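PDB 3O66: glycine betaine/carnitine/choline ABC transporter from Staphylococcus aureus subsp. aureus Mu50, which probably binds glycine betaine, carnitine or choline as the substrate-binding component of an ABC importer and delivers it to the membrane-embedded part of the transporter. Local coordinates for residues K138-L143 and Y166-G171; E160-E165 and K214-P219; Y116-T121 and L190-G195. All coordinates share one frame; numbering follows the deposited sequence.

Contact 1 (K138-L143 and Y166-G171); sequences KHSKDL and YGFDFG
Ser140 grips the chain at Asp169-Gly171 with two oxygens at once, its hydroxyl and its backbone carbonyl. The hydroxyl donates to the neighbouring main chain, with Ser140 OG 2.7 Å from Asp169 O, and approaches from above the carbonyl plane, 39° out of it. A chi1 of 65° sets OG between the backbone N and the carbonyl carbon, where it also lies 3.2 Å from Phe168 CD1. Ser140 O takes two N-H groups from opposite faces of its plane: Gly171 N at 3.0 Å across the contact, and Leu143 N of its own turn. The amide of Gly171 makes a further, weak bond to Leu143 O at 3.1 Å. Next to these bonds, Ser140 CB lies over one face of the Phe170 ring, offset toward the rim, in a CH-pi contact of 4.2 Å to the centroid. Leu143 comes to the same ring from another direction, its O near the ring plane at the edge and its CB against CD1. The two loops lead into strands 144-148 and 172-176, which are parallel neighbours in one sheet. Leu143 is joined to Thr172 by backbone hydrogen bonding, while Phe170 touches both Phe162 of helix 159-166 and Val192 of strand 192-196.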
loop_
_atom_site.group_PDB
_atom_site.type_symbol
_atom_site.label_atom_id
_atom_site.label_comp_id
_atom_site.label_asym_id
_atom_site.label_seq_id
_atom_site.Cartn_x
_atom_site.Cartn_y
_atom_site.Cartn_z
ATOM N N LYS A 138 -15.798 8.206 22.749
ATOM C CA LYS A 138 -16.052 8.967 24.005
ATOM C C LYS A 138 -15.333 10.315 24.022
ATOM O O LYS A 138 -15.707 11.222 24.776
ATOM C CB LYS A 138 -15.549 8.207 25.231
ATOM C CG LYS A 138 -16.422 7.114 25.780
ATOM C CD LYS A 138 -15.747 6.558 27.049
ATOM C CE LYS A 138 -16.243 5.174 27.395
ATOM N NZ LYS A 138 -17.571 5.274 28.026
ATOM N N HIS A 139 -14.285 10.425 23.216
ATOM C CA HIS A 139 -13.285 11.477 23.384
ATOM C C HIS A 139 -13.238 12.449 22.230
ATOM O O HIS A 139 -12.604 13.512 22.335
ATOM C CB HIS A 139 -11.898 10.843 23.531
ATOM C CG HIS A 139 -11.845 9.768 24.571
ATOM N ND1 HIS A 139 -12.076 10.018 25.906
ATOM C CD2 HIS A 139 -11.612 8.436 24.471
ATOM C CE1 HIS A 139 -11.983 8.888 26.587
ATOM N NE2 HIS A 139 -11.706 7.912 25.740
ATOM N N SER A 140 -13.870 12.064 21.122
ATOM C CA SER A 140 -13.659 12.757 19.842
ATOM C C SER A 140 -14.080 14.238 19.892
ATOM O O SER A 140 -13.459 15.085 19.246
ATOM C CB SER A 140 -14.328 11.974 18.698
ATOM O OG SER A 140 -15.745 11.954 18.846
ATOM N N LYS A 141 -15.075 14.547 20.727
ATOM C CA LYS A 141 -15.612 15.902 20.876
ATOM C C LYS A 141 -14.563 16.891 21.358
ATOM O O LYS A 141 -14.681 18.082 21.124
ATOM C CB LYS A 141 -16.807 15.925 21.831
ATOM C CG LYS A 141 -16.473 15.427 23.238
ATOM C CD LYS A 141 -17.703 15.317 24.119
ATOM C CE LYS A 141 -17.426 14.367 25.291
ATOM N NZ LYS A 141 -18.560 14.406 26.278
ATOM N N ASP A 142 -13.542 16.383 22.031
ATOM C CA ASP A 142 -12.486 17.222 22.579
ATOM C C ASP A 142 -11.188 17.112 21.772
ATOM O O ASP A 142 -10.154 17.652 22.173
ATOM C CB ASP A 142 -12.245 16.841 24.055
ATOM C CG ASP A 142 -13.489 17.026 24.916
ATOM O OD1 ASP A 142 -14.189 18.060 24.760
ATOM O OD2 ASP A 142 -13.769 16.135 25.755
ATOM N N LEU A 143 -11.239 16.434 20.629
ATOM C CA LEU A 143 -10.011 16.152 19.853
ATOM C C LEU A 143 -9.943 16.928 18.522
ATOM O O LEU A 143 -10.970 17.272 17.960
ATOM C CB LEU A 143 -9.878 14.646 19.593
ATOM C CG LEU A 143 -9.682 13.759 20.842
ATOM C CD1 LEU A 143 -9.616 12.260 20.495
ATOM C CD2 LEU A 143 -8.446 14.175 21.645
ATOM N N TYR A 166 -19.620 5.665 11.930
ATOM C CA TYR A 166 -19.003 5.491 13.233
ATOM C C TYR A 166 -19.792 6.105 14.401
ATOM O O TYR A 166 -19.664 5.651 15.531
ATOM C CB TYR A 166 -17.543 5.927 13.199
ATOM C CG TYR A 166 -16.609 4.785 12.820
ATOM C CD1 TYR A 166 -16.198 3.859 13.785
ATOM C CD2 TYR A 166 -16.174 4.612 11.505
ATOM C CE1 TYR A 166 -15.361 2.798 13.469
ATOM C CE2 TYR A 166 -15.301 3.527 11.157
ATOM C CZ TYR A 166 -14.919 2.634 12.155
ATOM O OH TYR A 166 -14.081 1.576 11.896
ATOM N N GLY A 167 -20.623 7.105 14.127
ATOM C CA GLY A 167 -21.538 7.631 15.149
ATOM C C GLY A 167 -20.932 8.658 16.089
ATOM O O GLY A 167 -21.431 8.862 17.199
ATOM N N PHE A 168 -19.861 9.316 15.650
ATOM C CA PHE A 168 -19.268 10.410 16.421
ATOM C C PHE A 168 -18.576 11.446 15.520
ATOM O O PHE A 168 -18.378 11.210 14.322
ATOM C CB PHE A 168 -18.325 9.880 17.513
ATOM C CG PHE A 168 -17.145 9.094 16.992
ATOM C CD1 PHE A 168 -15.991 9.750 16.550
ATOM C CD2 PHE A 168 -17.171 7.702 16.977
ATOM C CE1 PHE A 168 -14.897 9.029 16.076
ATOM C CE2 PHE A 168 -16.060 6.961 16.511
ATOM C CZ PHE A 168 -14.938 7.624 16.045
ATOM N N ASP A 169 -18.252 12.605 16.089
ATOM C CA ASP A 169 -17.528 13.605 15.325
ATOM C C ASP A 169 -16.469 14.317 16.152
ATOM O O ASP A 169 -16.350 14.096 17.361
ATOM C CB ASP A 169 -18.473 14.545 14.538
ATOM C CG ASP A 169 -19.032 15.692 15.360
ATOM O OD1 ASP A 169 -19.063 15.622 16.606
ATOM O OD2 ASP A 169 -19.471 16.692 14.723
ATOM N N PHE A 170 -15.671 15.125 15.488
ATOM C CA PHE A 170 -14.529 15.701 16.137
ATOM C C PHE A 170 -14.768 17.129 16.564
ATOM O O PHE A 170 -15.553 17.852 15.948
ATOM C CB PHE A 170 -13.311 15.563 15.235
ATOM C CG PHE A 170 -12.767 14.168 15.197
ATOM C CD1 PHE A 170 -11.795 13.764 16.119
ATOM C CD2 PHE A 170 -13.252 13.244 14.281
ATOM C CE1 PHE A 170 -11.302 12.474 16.100
ATOM C CE2 PHE A 170 -12.766 11.952 14.260
ATOM C CZ PHE A 170 -11.794 11.567 15.160
ATOM N N GLY A 171 -14.079 17.540 17.628
ATOM C CA GLY A 171 -14.232 18.896 18.165
ATOM C C GLY A 171 -13.777 19.935 17.164
ATOM O O GLY A 171 -14.414 20.976 17.017
#

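Contact 2 (E160-E165 and K214-P219); sequences EGFKKE and KQFFPP
Phe216, on one of the chain crossings between the two lobes of this periplasmic-binding-protein fold, presses its ring against helix 159-166 at Gly161, Phe162 and Glu165. Its CG lies anti to the backbone N (chi1 174°), which carries the ring out from the loop toward the helix. Phe162 CA sits over one face, toward the rim, in a CH-pi contact 3.9 Å from the ring centroid. Beside it, Phe216 CZ meets Phe162 CB at 3.8 Å, while the ring of Phe162 leads away from the loop. Phe216 CE1 comes within 3.5 Å of Gly161 C, a close approach to bare helix backbone. Residues 214-219 follow strand 208-209 of the sheet on the helix side and lead into strand 222-227 of the other sheet; the ring thus packs on the lobe that the chain is leaving. Glu165 adds the apolar part of its chain, with CB 3.9 Å from Phe216 CD1, and bends at chi2 (76°), its carboxylate plane standing 64° from that of the ring. A water 2.8 Å from Lys214 O also reaches Glu165 OE1, the latter bond weak. Lys214 NZ makes a long, weak hydrogen bond of 3.5 Å to Glu165 O; with Glu165 OE2 4.7 Å from that nitrogen, the opposite charges probably attract without touching. On the loop itself, Phe216 CD2 lies over the centre of the Phe217 ring. The Asp212 carboxylate accepts hydrogen bonds from the amides of Phe216 and Phe217, and Lys85 NZ donates to the carbonyls of Gln215 and Phe216.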
loop_
_atom_site.group_PDB
_atom_site.type_symbol
_atom_site.label_atom_id
_atom_site.label_comp_id
_atom_site.label_asym_id
_atom_site.label_seq_id
_atom_site.Cartn_x
_atom_site.Cartn_y
_atom_site.Cartn_z
ATOM N N GLU A 160 -18.571 12.929 5.931
ATOM C CA GLU A 160 -20.000 12.812 6.259
ATOM C C GLU A 160 -20.401 11.360 6.450
ATOM O O GLU A 160 -21.068 11.032 7.422
ATOM C CB GLU A 160 -20.922 13.503 5.229
ATOM C CG GLU A 160 -20.786 15.030 5.192
ATOM C CD GLU A 160 -21.050 15.714 6.547
ATOM O OE1 GLU A 160 -22.060 15.390 7.215
ATOM O OE2 GLU A 160 -20.240 16.585 6.941
ATOM N N GLY A 161 -19.956 10.501 5.535
ATOM C CA GLY A 161 -20.228 9.073 5.610
ATOM C C GLY A 161 -19.576 8.419 6.815
ATOM O O GLY A 161 -20.155 7.525 7.417
ATOM N N PHE A 162 -18.370 8.871 7.168
ATOM C CA PHE A 162 -17.658 8.345 8.328
ATOM C C PHE A 162 -18.405 8.657 9.622
ATOM O O PHE A 162 -18.504 7.796 10.498
ATOM C CB PHE A 162 -16.220 8.892 8.404
ATOM C CG PHE A 162 -15.596 8.758 9.772
ATOM C CD1 PHE A 162 -14.859 7.625 10.114
ATOM C CD2 PHE A 162 -15.770 9.757 10.735
ATOM C CE1 PHE A 162 -14.309 7.495 11.396
ATOM C CE2 PHE A 162 -15.215 9.642 12.019
ATOM C CZ PHE A 162 -14.491 8.510 12.347
ATOM N N LYS A 163 -18.904 9.890 9.738
ATOM C CA LYS A 163 -19.668 10.330 10.919
ATOM C C LYS A 163 -20.946 9.510 11.088
ATOM O O LYS A 163 -21.309 9.143 12.205
ATOM C CB LYS A 163 -20.024 11.826 10.835
ATOM C CG LYS A 163 -18.837 12.770 11.009
ATOM C CD LYS A 163 -19.284 14.218 11.096
ATOM C CE LYS A 163 -19.624 14.807 9.741
ATOM N NZ LYS A 163 -20.068 16.214 9.904
ATOM N N LYS A 164 -21.621 9.238 9.976
ATOM C CA LYS A 164 -22.831 8.418 9.979
ATOM C C LYS A 164 -22.516 6.972 10.417
ATOM O O LYS A 164 -23.145 6.448 11.341
ATOM C CB LYS A 164 -23.498 8.464 8.592
ATOM C CG LYS A 164 -24.884 7.813 8.516
ATOM C CD LYS A 164 -25.703 8.284 7.295
ATOM C CE LYS A 164 -25.151 7.759 5.966
ATOM N NZ LYS A 164 -26.229 7.664 4.912
ATOM N N GLU A 165 -21.534 6.356 9.761
ATOM C CA GLU A 165 -21.060 5.003 10.078
ATOM C C GLU A 165 -20.577 4.832 11.519
ATOM O O GLU A 165 -21.064 3.953 12.248
ATOM C CB GLU A 165 -19.934 4.589 9.116
ATOM C CG GLU A 165 -19.435 3.152 9.306
ATOM C CD GLU A 165 -20.400 2.118 8.746
ATOM O OE1 GLU A 165 -20.537 2.047 7.501
ATOM O OE2 GLU A 165 -21.023 1.373 9.544
ATOM N N LYS A 214 -15.148 -1.116 11.942
ATOM C CA LYS A 214 -16.405 -1.168 11.188
ATOM C C LYS A 214 -16.214 -1.331 9.667
ATOM O O LYS A 214 -17.192 -1.366 8.920
ATOM C CB LYS A 214 -17.278 0.062 11.494
ATOM C CG LYS A 214 -17.838 0.057 12.916
ATOM C CD LYS A 214 -18.845 1.165 13.118
ATOM C CE LYS A 214 -19.553 1.010 14.452
ATOM N NZ LYS A 214 -21.037 1.103 14.230
ATOM N N GLN A 215 -14.955 -1.455 9.220
ATOM C CA GLN A 215 -14.627 -1.567 7.787
ATOM C C GLN A 215 -15.295 -0.474 6.950
ATOM O O GLN A 215 -15.926 -0.760 5.906
ATOM C CB GLN A 215 -14.969 -2.960 7.214
ATOM C CG GLN A 215 -14.300 -4.108 7.940
ATOM C CD GLN A 215 -14.731 -5.491 7.439
ATOM O OE1 GLN A 215 -15.865 -5.696 6.956
ATOM N NE2 GLN A 215 -13.825 -6.452 7.565
ATOM N N PHE A 216 -15.191 0.762 7.423
ATOM C CA PHE A 216 -15.654 1.908 6.674
ATOM C C PHE A 216 -14.867 2.008 5.376
ATOM O O PHE A 216 -15.435 2.360 4.353
ATOM C CB PHE A 216 -15.488 3.193 7.488
ATOM C CG PHE A 216 -15.814 4.438 6.716
ATOM C CD1 PHE A 216 -17.132 4.758 6.405
ATOM C CD2 PHE A 216 -14.799 5.274 6.278
ATOM C CE1 PHE A 216 -17.442 5.910 5.659
ATOM C CE2 PHE A 216 -15.090 6.423 5.547
ATOM C CZ PHE A 216 -16.423 6.745 5.233
ATOM N N PHE A 217 -13.562 1.706 5.431
ATOM C CA PHE A 217 -12.752 1.665 4.226
ATOM C C PHE A 217 -12.654 0.269 3.645
ATOM O O PHE A 217 -12.604 -0.729 4.392
ATOM C CB PHE A 217 -11.334 2.168 4.479
ATOM C CG PHE A 217 -11.260 3.582 5.014
ATOM C CD1 PHE A 217 -11.580 4.671 4.197
ATOM C CD2 PHE A 217 -10.802 3.824 6.316
ATOM C CE1 PHE A 217 -11.477 5.996 4.692
ATOM C CE2 PHE A 217 -10.720 5.138 6.822
ATOM C CZ PHE A 217 -11.050 6.215 5.999
ATOM N N PRO A 218 -12.601 0.178 2.306
ATOM C CA PRO A 218 -12.451 -1.152 1.745
ATOM C C PRO A 218 -10.974 -1.542 1.853
ATOM O O PRO A 218 -10.148 -0.686 2.174
ATOM C CB PRO A 218 -12.903 -0.973 0.287
ATOM C CG PRO A 218 -12.594 0.484 -0.011
ATOM C CD PRO A 218 -12.829 1.212 1.274
ATOM N N PRO A 219 -10.647 -2.823 1.616
ATOM C CA PRO A 219 -9.236 -3.245 1.693
ATOM C C PRO A 219 -8.397 -2.652 0.580
ATOM O O PRO A 219 -8.885 -2.434 -0.540
ATOM C CB PRO A 219 -9.282 -4.766 1.498
ATOM C CG PRO A 219 -10.720 -5.140 1.479
ATOM C CD PRO A 219 -11.574 -3.936 1.347
HETATM O O HOH W 1 -18.781 0.065 7.089
#

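Contact 3 (Y116-T121 and L190-G195); sequences YAFMVT and LDVALG
Leu194 drops its CD1 methyl onto the middle of the Phe118 ring, 3.7 Å from the centroid and only 7° off the ring normal. These two residues form a non-hydrogen-bonded pair of the antiparallel strands 116-120 and 192-195. Leu194 CG is anti to the backbone N (chi1 -175°), and the turn at chi2 (64°) points CD1 back across the neighbouring strand. The methyl thereby lies in a hollow made by the Phe118 ring, Tyr116 CB at 3.9 Å and the Ala117 backbone, where Leu194 CD1 is 3.5 Å from Ala117 C; the tyrosine and leucine side chains cross at about a right angle. Val192 CG1 closes another side of the phenylalanine, at the ring edge and 4.0 Å from Phe118 CD1. Further along, Val120 CG1 and Val192 CG2 lie side by side.

The reverse face has a shallower relief. Ala117 and Ala193 are low, and selenomethionine Met119 bends at chi3 so that its CE methyl lies against the backbone of Gly195, 3.7 Å from Gly195 C. Tyr182 and Leu185 of helix 181-186 cover Met119, whereas Leu145 and Met147 of strand 144-148 pack on the Phe118-Leu194 face. Ala117 with Gly195 and Met119 with Ala193 are the hydrogen-bonded pairs, giving four N-H...O bonds, Met119 N to Ala193 O being 2.8 Å. Past the last pair a water bridges the two segments, accepting from Thr121 N and donating to Asp191 O at 2.6 Å. The paired amides and carbonyls thus bond to each other, the water serves the segment ends, and the Asp191 carboxylate meets Arg144; between the strands the side chains meet almost wholly by apolar contact.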
loop_
_atom_site.group_PDB
_atom_site.type_symbol
_atom_site.label_atom_id
_atom_site.label_comp_id
_atom_site.label_asym_id
_atom_site.label_seq_id
_atom_site.Cartn_x
_atom_site.Cartn_y
_atom_site.Cartn_z
ATOM N N TYR A 116 -6.132 4.619 3.778
ATOM C CA TYR A 116 -6.435 5.670 4.741
ATOM C C TYR A 116 -6.665 4.939 6.062
ATOM O O TYR A 116 -7.286 3.873 6.092
ATOM C CB TYR A 116 -7.692 6.454 4.356
ATOM C CG TYR A 116 -7.497 7.621 3.375
ATOM C CD1 TYR A 116 -6.226 8.086 3.017
ATOM C CD2 TYR A 116 -8.604 8.265 2.833
ATOM C CE1 TYR A 116 -6.069 9.154 2.122
ATOM C CE2 TYR A 116 -8.465 9.345 1.953
ATOM C CZ TYR A 116 -7.198 9.790 1.603
ATOM O OH TYR A 116 -7.081 10.845 0.713
ATOM N N ALA A 117 -6.139 5.530 7.136
ATOM C CA ALA A 117 -6.283 4.998 8.466
ATOM C C ALA A 117 -6.140 6.132 9.448
ATOM O O ALA A 117 -5.320 7.031 9.253
ATOM C CB ALA A 117 -5.184 3.927 8.742
ATOM N N PHE A 118 -6.907 6.061 10.527
ATOM C CA PHE A 118 -6.808 7.006 11.619
ATOM C C PHE A 118 -5.639 6.628 12.476
ATOM O O PHE A 118 -5.402 5.446 12.730
ATOM C CB PHE A 118 -8.089 7.031 12.464
ATOM C CG PHE A 118 -9.267 7.586 11.719
ATOM C CD1 PHE A 118 -9.468 8.959 11.652
ATOM C CD2 PHE A 118 -10.103 6.744 10.991
ATOM C CE1 PHE A 118 -10.543 9.486 10.927
ATOM C CE2 PHE A 118 -11.178 7.263 10.241
ATOM C CZ PHE A 118 -11.383 8.633 10.209
HETATM N N MSE A 119 -4.911 7.637 12.936
HETATM C CA MSE A 119 -3.683 7.393 13.688
HETATM C C MSE A 119 -3.437 8.491 14.697
HETATM O O MSE A 119 -3.915 9.640 14.531
HETATM C CB MSE A 119 -2.473 7.179 12.780
HETATM C CG MSE A 119 -2.218 8.365 11.833
HETATM SE SE MSE A 119 -0.819 7.975 10.531
HETATM C CE MSE A 119 -1.817 6.653 9.486
ATOM N N VAL A 120 -2.733 8.105 15.759
ATOM C CA VAL A 120 -2.472 8.981 16.907
ATOM C C VAL A 120 -1.041 8.797 17.366
ATOM O O VAL A 120 -0.368 7.841 16.927
ATOM C CB VAL A 120 -3.448 8.704 18.078
ATOM C CG1 VAL A 120 -4.878 8.945 17.633
ATOM C CG2 VAL A 120 -3.243 7.258 18.719
ATOM N N THR A 121 -0.562 9.655 18.257
ATOM C CA THR A 121 0.751 9.417 18.865
ATOM C C THR A 121 0.647 8.297 19.921
ATOM O O THR A 121 -0.450 8.001 20.420
ATOM C CB THR A 121 1.287 10.631 19.611
ATOM O OG1 THR A 121 0.377 10.949 20.690
ATOM C CG2 THR A 121 1.515 11.876 18.657
ATOM N N LEU A 190 -2.257 18.262 15.967
ATOM C CA LEU A 190 -3.444 17.431 15.840
ATOM C C LEU A 190 -3.437 16.388 16.967
ATOM O O LEU A 190 -2.389 16.060 17.508
ATOM C CB LEU A 190 -3.438 16.664 14.504
ATOM C CG LEU A 190 -3.409 17.461 13.207
ATOM C CD1 LEU A 190 -3.235 16.515 12.041
ATOM C CD2 LEU A 190 -4.680 18.314 13.068
ATOM N N ASP A 191 -4.605 15.845 17.280
ATOM C CA ASP A 191 -4.693 14.706 18.183
ATOM C C ASP A 191 -4.866 13.410 17.402
ATOM O O ASP A 191 -4.440 12.340 17.858
ATOM C CB ASP A 191 -5.854 14.903 19.146
ATOM C CG ASP A 191 -5.708 16.181 19.979
ATOM O OD1 ASP A 191 -4.657 16.354 20.656
ATOM O OD2 ASP A 191 -6.626 17.024 19.927
ATOM N N VAL A 192 -5.510 13.522 16.244
ATOM C CA VAL A 192 -5.814 12.383 15.363
ATOM C C VAL A 192 -5.614 12.830 13.900
ATOM O O VAL A 192 -5.977 13.979 13.524
ATOM C CB VAL A 192 -7.290 11.908 15.564
ATOM C CG1 VAL A 192 -7.592 10.669 14.705
ATOM C CG2 VAL A 192 -7.582 11.602 17.015
ATOM N N ALA A 193 -5.053 11.937 13.072
ATOM C CA ALA A 193 -4.840 12.205 11.662
ATOM C C ALA A 193 -5.429 11.043 10.874
ATOM O O ALA A 193 -5.380 9.878 11.333
ATOM C CB ALA A 193 -3.334 12.340 11.355
ATOM N N LEU A 194 -6.024 11.353 9.732
ATOM C CA LEU A 194 -6.340 10.317 8.756
ATOM C C LEU A 194 -5.184 10.298 7.748
ATOM O O LEU A 194 -5.082 11.173 6.873
ATOM C CB LEU A 194 -7.659 10.634 8.062
ATOM C CG LEU A 194 -8.134 9.535 7.087
ATOM C CD1 LEU A 194 -8.445 8.182 7.814
ATOM C CD2 LEU A 194 -9.334 10.075 6.389
ATOM N N GLY A 195 -4.305 9.321 7.875
ATOM C CA GLY A 195 -3.021 9.287 7.106
ATOM C C GLY A 195 -3.012 8.040 6.255
ATOM O O GLY A 195 -3.999 7.327 6.225
HETATM O O HOH W 2 -2.085 12.111 19.003
#

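In the fold
Contact 3 is the buried one, the central antiparallel pairing of a lobe's sheet, whereas contacts 1 and 2 are partly buried, contact 1 at the far end of the lobe and contact 2 near the crossing. Helix 159-166 serves both of these: its body meets the interlobe crossing in contact 2, and the loop that follows it is tied down in contact 1. The three join through aromatic and aliphatic groups, Phe162 meeting Phe118 and Leu143 meeting Val192, while Tyr166 OH probably bonds Lys214 N between contacts 1 and 2. Chemistry follows place: regular main-chain bonding with apolar packing in the sheet, a serine-centred set of bonds between a turn and an extended loop, and one ring with weak polar links at the crossing.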